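Local coordinates for protein transcriptional regulator, LRP/AsnC family (Neisseria meningitidis, PDB 2P5V) that probably regulates transcription as an Lrp/AsnC-family protein, binding specific DNA sequences through a winged helix-turn-helix domain, and binds calcium ions, at residues G[29-32]-G[37-40]; G[86-91]-G[108-113]. All coordinates share one frame; numbering follows the deposited sequence.

Contact 1. Residues G[29-32]-G[37-40]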
ATOM      1  N   GLU G  29     -52.649  -9.244 -10.212  1.00 51.90           N
ATOM      2  CA  GLU G  29     -51.499  -9.942 -10.783  1.00 51.61           C
ATOM      3  C   GLU G  29     -50.677 -10.602  -9.686  1.00 46.71           C
ATOM      4  O   GLU G  29     -50.420 -11.806  -9.730  1.00 43.56           O
ATOM      5  CB  GLU G  29     -50.636  -8.970 -11.586  1.00 51.59           C
ATOM      6  CG  GLU G  29     -51.290  -8.527 -12.896  1.00 56.60           C
ATOM      7  CD  GLU G  29     -50.604  -7.325 -13.536  1.00 59.03           C
ATOM      8  OE1 GLU G  29     -49.436  -7.041 -13.198  1.00 63.96           O
ATOM      9  OE2 GLU G  29     -51.240  -6.663 -14.382  1.00 63.04           O
ATOM     10  N   LEU G  30     -50.287  -9.799  -8.696  1.00 45.90           N
ATOM     11  CA  LEU G  30     -49.507 -10.261  -7.540  1.00 45.26           C
ATOM     12  C   LEU G  30     -50.168 -11.443  -6.833  1.00 46.85           C
ATOM     13  O   LEU G  30     -49.507 -12.443  -6.537  1.00 49.48           O
ATOM     14  CB  LEU G  30     -49.302  -9.102  -6.549  1.00 45.30           C
ATOM     15  CG  LEU G  30     -48.635  -9.401  -5.201  1.00 41.65           C
ATOM     16  CD1 LEU G  30     -47.228  -9.925  -5.402  1.00 33.59           C
ATOM     17  CD2 LEU G  30     -48.627  -8.155  -4.322  1.00 43.61           C
ATOM     18  N   SER G  31     -51.468 -11.318  -6.570  1.00 47.09           N
ATOM     19  CA  SER G  31     -52.248 -12.378  -5.928  1.00 47.08           C
ATOM     20  C   SER G  31     -52.256 -13.669  -6.751  1.00 49.66           C
ATOM     21  O   SER G  31     -52.235 -14.763  -6.187  1.00 49.13           O
ATOM     22  CB  SER G  31     -53.686 -11.906  -5.683  1.00 45.48           C
ATOM     23  OG  SER G  31     -54.406 -11.775  -6.898  1.00 38.39           O
ATOM     24  N   GLU G  32     -52.275 -13.528  -8.077  1.00 53.01           N
ATOM     25  CA  GLU G  32     -52.299 -14.674  -8.993  1.00 55.00           C
ATOM     26  C   GLU G  32     -50.973 -15.452  -8.998  1.00 54.70           C
ATOM     27  O   GLU G  32     -50.964 -16.654  -9.274  1.00 53.79           O
ATOM     28  CB  GLU G  32     -52.646 -14.195 -10.414  1.00 56.94           C
ATOM     29  CG  GLU G  32     -53.000 -15.292 -11.421  1.00 60.20           C
ATOM     30  CD  GLU G  32     -54.409 -15.863 -11.238  1.00 67.29           C
ATOM     31  OE1 GLU G  32     -54.979 -15.748 -10.131  1.00 69.23           O
ATOM     32  OE2 GLU G  32     -54.947 -16.435 -12.214  1.00 62.42           O
ATOM     33  N   SER G  37     -56.056 -14.791  -2.724  1.00 52.43           N
ATOM     34  CA  SER G  37     -57.122 -13.898  -3.172  1.00 49.29           C
ATOM     35  C   SER G  37     -56.670 -12.446  -3.001  1.00 49.35           C
ATOM     36  O   SER G  37     -55.828 -12.160  -2.148  1.00 48.62           O
ATOM     37  CB  SER G  37     -58.416 -14.153  -2.398  1.00 48.05           C
ATOM     38  OG  SER G  37     -59.012 -15.371  -2.808  1.00 39.40           O
ATOM     39  N   PRO G  38     -57.215 -11.524  -3.818  1.00 50.32           N
ATOM     40  CA  PRO G  38     -56.792 -10.119  -3.772  1.00 50.76           C
ATOM     41  C   PRO G  38     -56.872  -9.471  -2.390  1.00 49.63           C
ATOM     42  O   PRO G  38     -55.958  -8.749  -2.003  1.00 44.10           O
ATOM     43  CB  PRO G  38     -57.765  -9.426  -4.730  1.00 51.13           C
ATOM     44  CG  PRO G  38     -58.187 -10.485  -5.665  1.00 53.60           C
ATOM     45  CD  PRO G  38     -58.246 -11.742  -4.849  1.00 52.86           C
ATOM     46  N   SER G  39     -57.958  -9.727  -1.665  1.00 51.42           N
ATOM     47  CA  SER G  39     -58.186  -9.101  -0.357  1.00 53.60           C
ATOM     48  C   SER G  39     -57.124  -9.472   0.686  1.00 53.14           C
ATOM     49  O   SER G  39     -56.503  -8.578   1.262  1.00 53.34           O
ATOM     50  CB  SER G  39     -59.595  -9.413   0.172  1.00 53.42           C
ATOM     51  OG  SER G  39     -59.691  -9.148   1.563  1.00 54.24           O
ATOM     52  N   PRO G  40     -56.928 -10.780   0.953  1.00 53.96           N
ATOM     53  CA  PRO G  40     -55.841 -11.148   1.871  1.00 54.98           C
ATOM     54  C   PRO G  40     -54.474 -10.717   1.360  1.00 52.98           C
ATOM     55  O   PRO G  40     -53.687 -10.150   2.116  1.00 52.13           O
ATOM     56  CB  PRO G  40     -55.929 -12.680   1.950  1.00 57.68           C
ATOM     57  CG  PRO G  40     -56.765 -13.100   0.800  1.00 60.29           C
ATOM     58  CD  PRO G  40     -57.678 -11.959   0.488  1.00 55.81           C
TER

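Contact 2. Residues G[86-91]-G[108-113]. With CA (calcium ion), chain B.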
ATOM      1  N   GLU G  86     -20.226  14.936   8.636  1.00 51.12           N
ATOM      2  CA  GLU G  86     -21.581  15.442   8.514  1.00 55.62           C
ATOM      3  C   GLU G  86     -21.767  16.299   7.261  1.00 49.06           C
ATOM      4  O   GLU G  86     -22.709  16.090   6.503  1.00 51.83           O
ATOM      5  CB  GLU G  86     -21.919  16.252   9.766  1.00 58.91           C
ATOM      6  CG  GLU G  86     -23.386  16.579   9.934  1.00 69.12           C
ATOM      7  CD  GLU G  86     -23.668  17.284  11.245  1.00 67.38           C
ATOM      8  OE1 GLU G  86     -22.962  17.014  12.244  1.00 73.64           O
ATOM      9  OE2 GLU G  86     -24.602  18.109  11.275  1.00 76.98           O
ATOM     10  N   ASP G  87     -20.865  17.255   7.047  1.00 45.58           N
ATOM     11  CA  ASP G  87     -20.929  18.152   5.882  1.00 45.25           C
ATOM     12  C   ASP G  87     -20.796  17.419   4.557  1.00 43.39           C
ATOM     13  O   ASP G  87     -21.396  17.818   3.553  1.00 41.88           O
ATOM     14  CB  ASP G  87     -19.828  19.217   5.956  1.00 40.20           C
ATOM     15  CG  ASP G  87     -20.056  20.219   7.066  1.00 42.42           C
ATOM     16  OD1 ASP G  87     -21.188  20.318   7.597  1.00 42.14           O
ATOM     17  OD2 ASP G  87     -19.082  20.915   7.413  1.00 61.92           O
ATOM     18  N   PHE G  88     -19.989  16.365   4.553  1.00 47.17           N
ATOM     19  CA  PHE G  88     -19.743  15.592   3.346  1.00 45.87           C
ATOM     20  C   PHE G  88     -20.957  14.736   3.006  1.00 47.86           C
ATOM     21  O   PHE G  88     -21.383  14.677   1.850  1.00 45.86           O
ATOM     22  CB  PHE G  88     -18.493  14.713   3.503  1.00 47.96           C
ATOM     23  CG  PHE G  88     -18.247  13.811   2.324  1.00 43.17           C
ATOM     24  CD1 PHE G  88     -17.849  14.343   1.104  1.00 46.09           C
ATOM     25  CD2 PHE G  88     -18.445  12.440   2.422  1.00 48.19           C
ATOM     26  CE1 PHE G  88     -17.633  13.527   0.003  1.00 49.11           C
ATOM     27  CE2 PHE G  88     -18.233  11.611   1.320  1.00 55.02           C
ATOM     28  CZ  PHE G  88     -17.827  12.166   0.106  1.00 47.14           C
ATOM     29  N   ALA G  89     -21.513  14.069   4.015  1.00 47.12           N
ATOM     30  CA  ALA G  89     -22.736  13.308   3.834  1.00 47.10           C
ATOM     31  C   ALA G  89     -23.850  14.204   3.270  1.00 46.22           C
ATOM     32  O   ALA G  89     -24.595  13.791   2.378  1.00 47.88           O
ATOM     33  CB  ALA G  89     -23.168  12.664   5.150  1.00 43.71           C
ATOM     34  N   ALA G  90     -23.945  15.433   3.775  1.00 43.50           N
ATOM     35  CA  ALA G  90     -24.974  16.378   3.334  1.00 43.52           C
ATOM     36  C   ALA G  90     -24.855  16.730   1.847  1.00 43.74           C
ATOM     37  O   ALA G  90     -25.860  16.790   1.122  1.00 41.91           O
ATOM     38  CB  ALA G  90     -24.915  17.644   4.179  1.00 49.45           C
ATOM     39  N   SER G  91     -23.626  16.981   1.403  1.00 42.26           N
ATOM     40  CA  SER G  91     -23.357  17.318   0.002  1.00 44.14           C
ATOM     41  C   SER G  91     -23.553  16.116  -0.914  1.00 45.65           C
ATOM     42  O   SER G  91     -24.083  16.253  -2.007  1.00 54.08           O
ATOM     43  CB  SER G  91     -21.930  17.840  -0.151  1.00 42.62           C
ATOM     44  OG  SER G  91     -21.700  18.937   0.715  1.00 45.55           O
ATOM     45  N   THR G 108     -10.503   2.766   3.228  1.00 44.90           N
ATOM     46  CA  THR G 108     -11.370   3.731   2.560  1.00 46.95           C
ATOM     47  C   THR G 108     -12.457   4.232   3.529  1.00 48.27           C
ATOM     48  O   THR G 108     -13.266   3.437   4.017  1.00 45.63           O
ATOM     49  CB  THR G 108     -12.018   3.089   1.331  1.00 47.37           C
ATOM     50  OG1 THR G 108     -10.991   2.687   0.411  1.00 47.77           O
ATOM     51  CG2 THR G 108     -12.983   4.047   0.650  1.00 44.82           C
ATOM     52  N   ASP G 109     -12.467   5.539   3.808  1.00 45.83           N
ATOM     53  CA  ASP G 109     -13.451   6.132   4.725  1.00 46.02           C
ATOM     54  C   ASP G 109     -14.874   6.074   4.165  1.00 49.41           C
ATOM     55  O   ASP G 109     -15.813   5.681   4.866  1.00 38.73           O
ATOM     56  CB  ASP G 109     -13.103   7.594   5.042  1.00 48.61           C
ATOM     57  CG  ASP G 109     -11.716   7.748   5.620  1.00 49.34           C
ATOM     58  OD1 ASP G 109     -11.112   6.719   5.974  1.00 54.07           O
ATOM     59  OD2 ASP G 109     -11.214   8.884   5.708  1.00 48.43           O
ATOM     60  N   TYR G 110     -15.023   6.521   2.919  1.00 43.48           N
ATOM     61  CA  TYR G 110     -16.291   6.474   2.205  1.00 50.93           C
ATOM     62  C   TYR G 110     -16.112   5.862   0.822  1.00 46.02           C
ATOM     63  O   TYR G 110     -15.173   6.217   0.094  1.00 50.16           O
ATOM     64  CB  TYR G 110     -16.877   7.871   2.066  1.00 42.85           C
ATOM     65  CG  TYR G 110     -17.257   8.505   3.375  1.00 48.72           C
ATOM     66  CD1 TYR G 110     -18.499   8.265   3.944  1.00 49.31           C
ATOM     67  CD2 TYR G 110     -16.379   9.349   4.040  1.00 47.13           C
ATOM     68  CE1 TYR G 110     -18.858   8.837   5.142  1.00 43.18           C
ATOM     69  CE2 TYR G 110     -16.727   9.930   5.232  1.00 57.95           C
ATOM     70  CZ  TYR G 110     -17.971   9.673   5.784  1.00 55.44           C
ATOM     71  OH  TYR G 110     -18.322  10.265   6.972  1.00 46.95           O
ATOM     72  N   LEU G 111     -16.996   4.933   0.468  1.00 47.58           N
ATOM     73  CA  LEU G 111     -17.050   4.413  -0.898  1.00 45.55           C
ATOM     74  C   LEU G 111     -18.287   4.923  -1.619  1.00 47.07           C
ATOM     75  O   LEU G 111     -19.403   4.712  -1.162  1.00 48.76           O
ATOM     76  CB  LEU G 111     -17.054   2.903  -0.916  1.00 46.83           C
ATOM     77  CG  LEU G 111     -16.977   2.337  -2.344  1.00 55.43           C
ATOM     78  CD1 LEU G 111     -15.626   2.699  -3.067  1.00 43.06           C
ATOM     79  CD2 LEU G 111     -17.211   0.837  -2.304  1.00 47.84           C
ATOM     80  N   LEU G 112     -18.065   5.576  -2.760  1.00 46.48           N
ATOM     81  CA  LEU G 112     -19.113   6.180  -3.559  1.00 48.14           C
ATOM     82  C   LEU G 112     -19.250   5.435  -4.883  1.00 49.91           C
ATOM     83  O   LEU G 112     -18.265   4.979  -5.456  1.00 51.02           O
ATOM     84  CB  LEU G 112     -18.796   7.647  -3.827  1.00 41.67           C
ATOM     85  CG  LEU G 112     -18.942   8.639  -2.665  1.00 53.04           C
ATOM     86  CD1 LEU G 112     -18.052   8.276  -1.493  1.00 50.12           C
ATOM     87  CD2 LEU G 112     -18.621  10.041  -3.154  1.00 50.44           C
ATOM     88  N   GLN G 113     -20.480   5.311  -5.364  1.00 51.18           N
ATOM     89  CA  GLN G 113     -20.743   4.692  -6.660  1.00 50.31           C
ATOM     90  C   GLN G 113     -21.481   5.750  -7.485  1.00 46.80           C
ATOM     91  O   GLN G 113     -22.492   6.294  -7.040  1.00 50.89           O
ATOM     92  CB  GLN G 113     -21.556   3.400  -6.480  1.00 48.32           C
ATOM     93  CG  GLN G 113     -21.557   2.459  -7.698  1.00 61.84           C
ATOM     94  CD  GLN G 113     -22.265   1.114  -7.453  1.00 57.22           C
ATOM     95  OE1 GLN G 113     -22.386   0.638  -6.316  1.00 62.04           O
ATOM     96  NE2 GLN G 113     -22.729   0.499  -8.533  1.00 69.56           N
TER
HETATM   97 CA    CA B1003      -8.941   5.780   6.085  1.00 57.72          CA

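Contact 1. Residues G[29-32]-G[37-40]
Ser-31 meets the start of the helix at Pro-38 with its whole short side chain. Its CB, directed at the other segment, lies 4.0 Å from Pro-38 N and 4.0 Å from Ser-37 C, so the methylene rests against the peptide link between these two residues. One atom further out, Ser-31 OG passes beside the proline ring, a loose approach of 4.2 Å to Pro-38 CG. The chi1 of 70° sets this hydroxyl between the Ser-31 backbone N and carbonyl carbon and turns it back to its own helix, where it hydrogen-bonds to Val-28 O and more weakly to Asn-27 O. The buried polar atom is thus satisfied within helix 27-33. Helices 27-33 and 38-50 form the helix-turn-helix of the winged DNA-binding region, the second in the position of the recognition helix and so probably the one that meets DNA; the nearest CA atoms, those of Ser-31 and Pro-38, are 5.5 Å apart. Ser-37 occupies the N-cap position of the second helix without a side-chain capping bond, its CB directed away from Ser-31. Asn-27 ND2 also hydrogen-bonds to Pro-38 O. Deeper in the domain, Leu-30 packs on Cys-41 and Leu-45 of helix 38-50.

Contact 2. Residues G[86-91]-G[108-113]
An edge-to-face aromatic pair well short of perpendicular joins helix 84-94 to strand 110-116: Phe-88 turns its edge to the face of Tyr-110, with ring planes at 54° and centroids 5.2 Å apart. Phe-88 CD2 stands over the middle of the tyrosine ring, 4.0 Å above its plane, while Phe-88 CE2 reaches the root of that ring, 3.9 Å from Tyr-110 CG. Phe-88 extends from the helix to the sheet because its CG lies anti to the backbone N (chi1 176°), and the two aromatic side chains run past each other in opposite directions. Two residues on, Leu-112 approaches Phe-88 from the opposite direction, its CD2 methyl at the phenyl edge, 4.0 Å from Phe-88 CZ. This is the ferredoxin-like beta-alpha-beta-beta-alpha-beta fold of the Lrp/AsnC ligand-binding domain, with 84-94 as its first helix. Ile-148 of the second subunit packs on Tyr-110 and Ala-89. Asp-109 OD1 binds calcium at 2.4 Å, with Glu-107 O and Asp-138 OD2 of a third subunit. Asp-109 OD2 accepts a hydrogen bond from Ile-78 N. Rings and methyl thus meet by dispersion and edge-to-face contact alone, while Asp-109, one residue before Tyr-110, has both oxygens engaged, one on a subunit-bridging ion.

In the fold
The two contacts lie on opposite sides of the chain's centre, one in each family region, with centres about 42 Å apart and nearest atoms about 27 Å apart. They share no helix or strand. Contact 1 joins two consecutive helices near the surface, with one buried residue against two exposed ones, and no other protein chain of the assembly touches its segments. Contact 2 joins a helix to a sheet strand; its three touching residues are all buried, and other subunits reach its segments. Neither has a hydrogen bond between its segments. In contact 1 a hydroxyl side chain meets backbone and proline; in contact 2 rings and a methyl meet, with a calcium ligand one residue before the tyrosine.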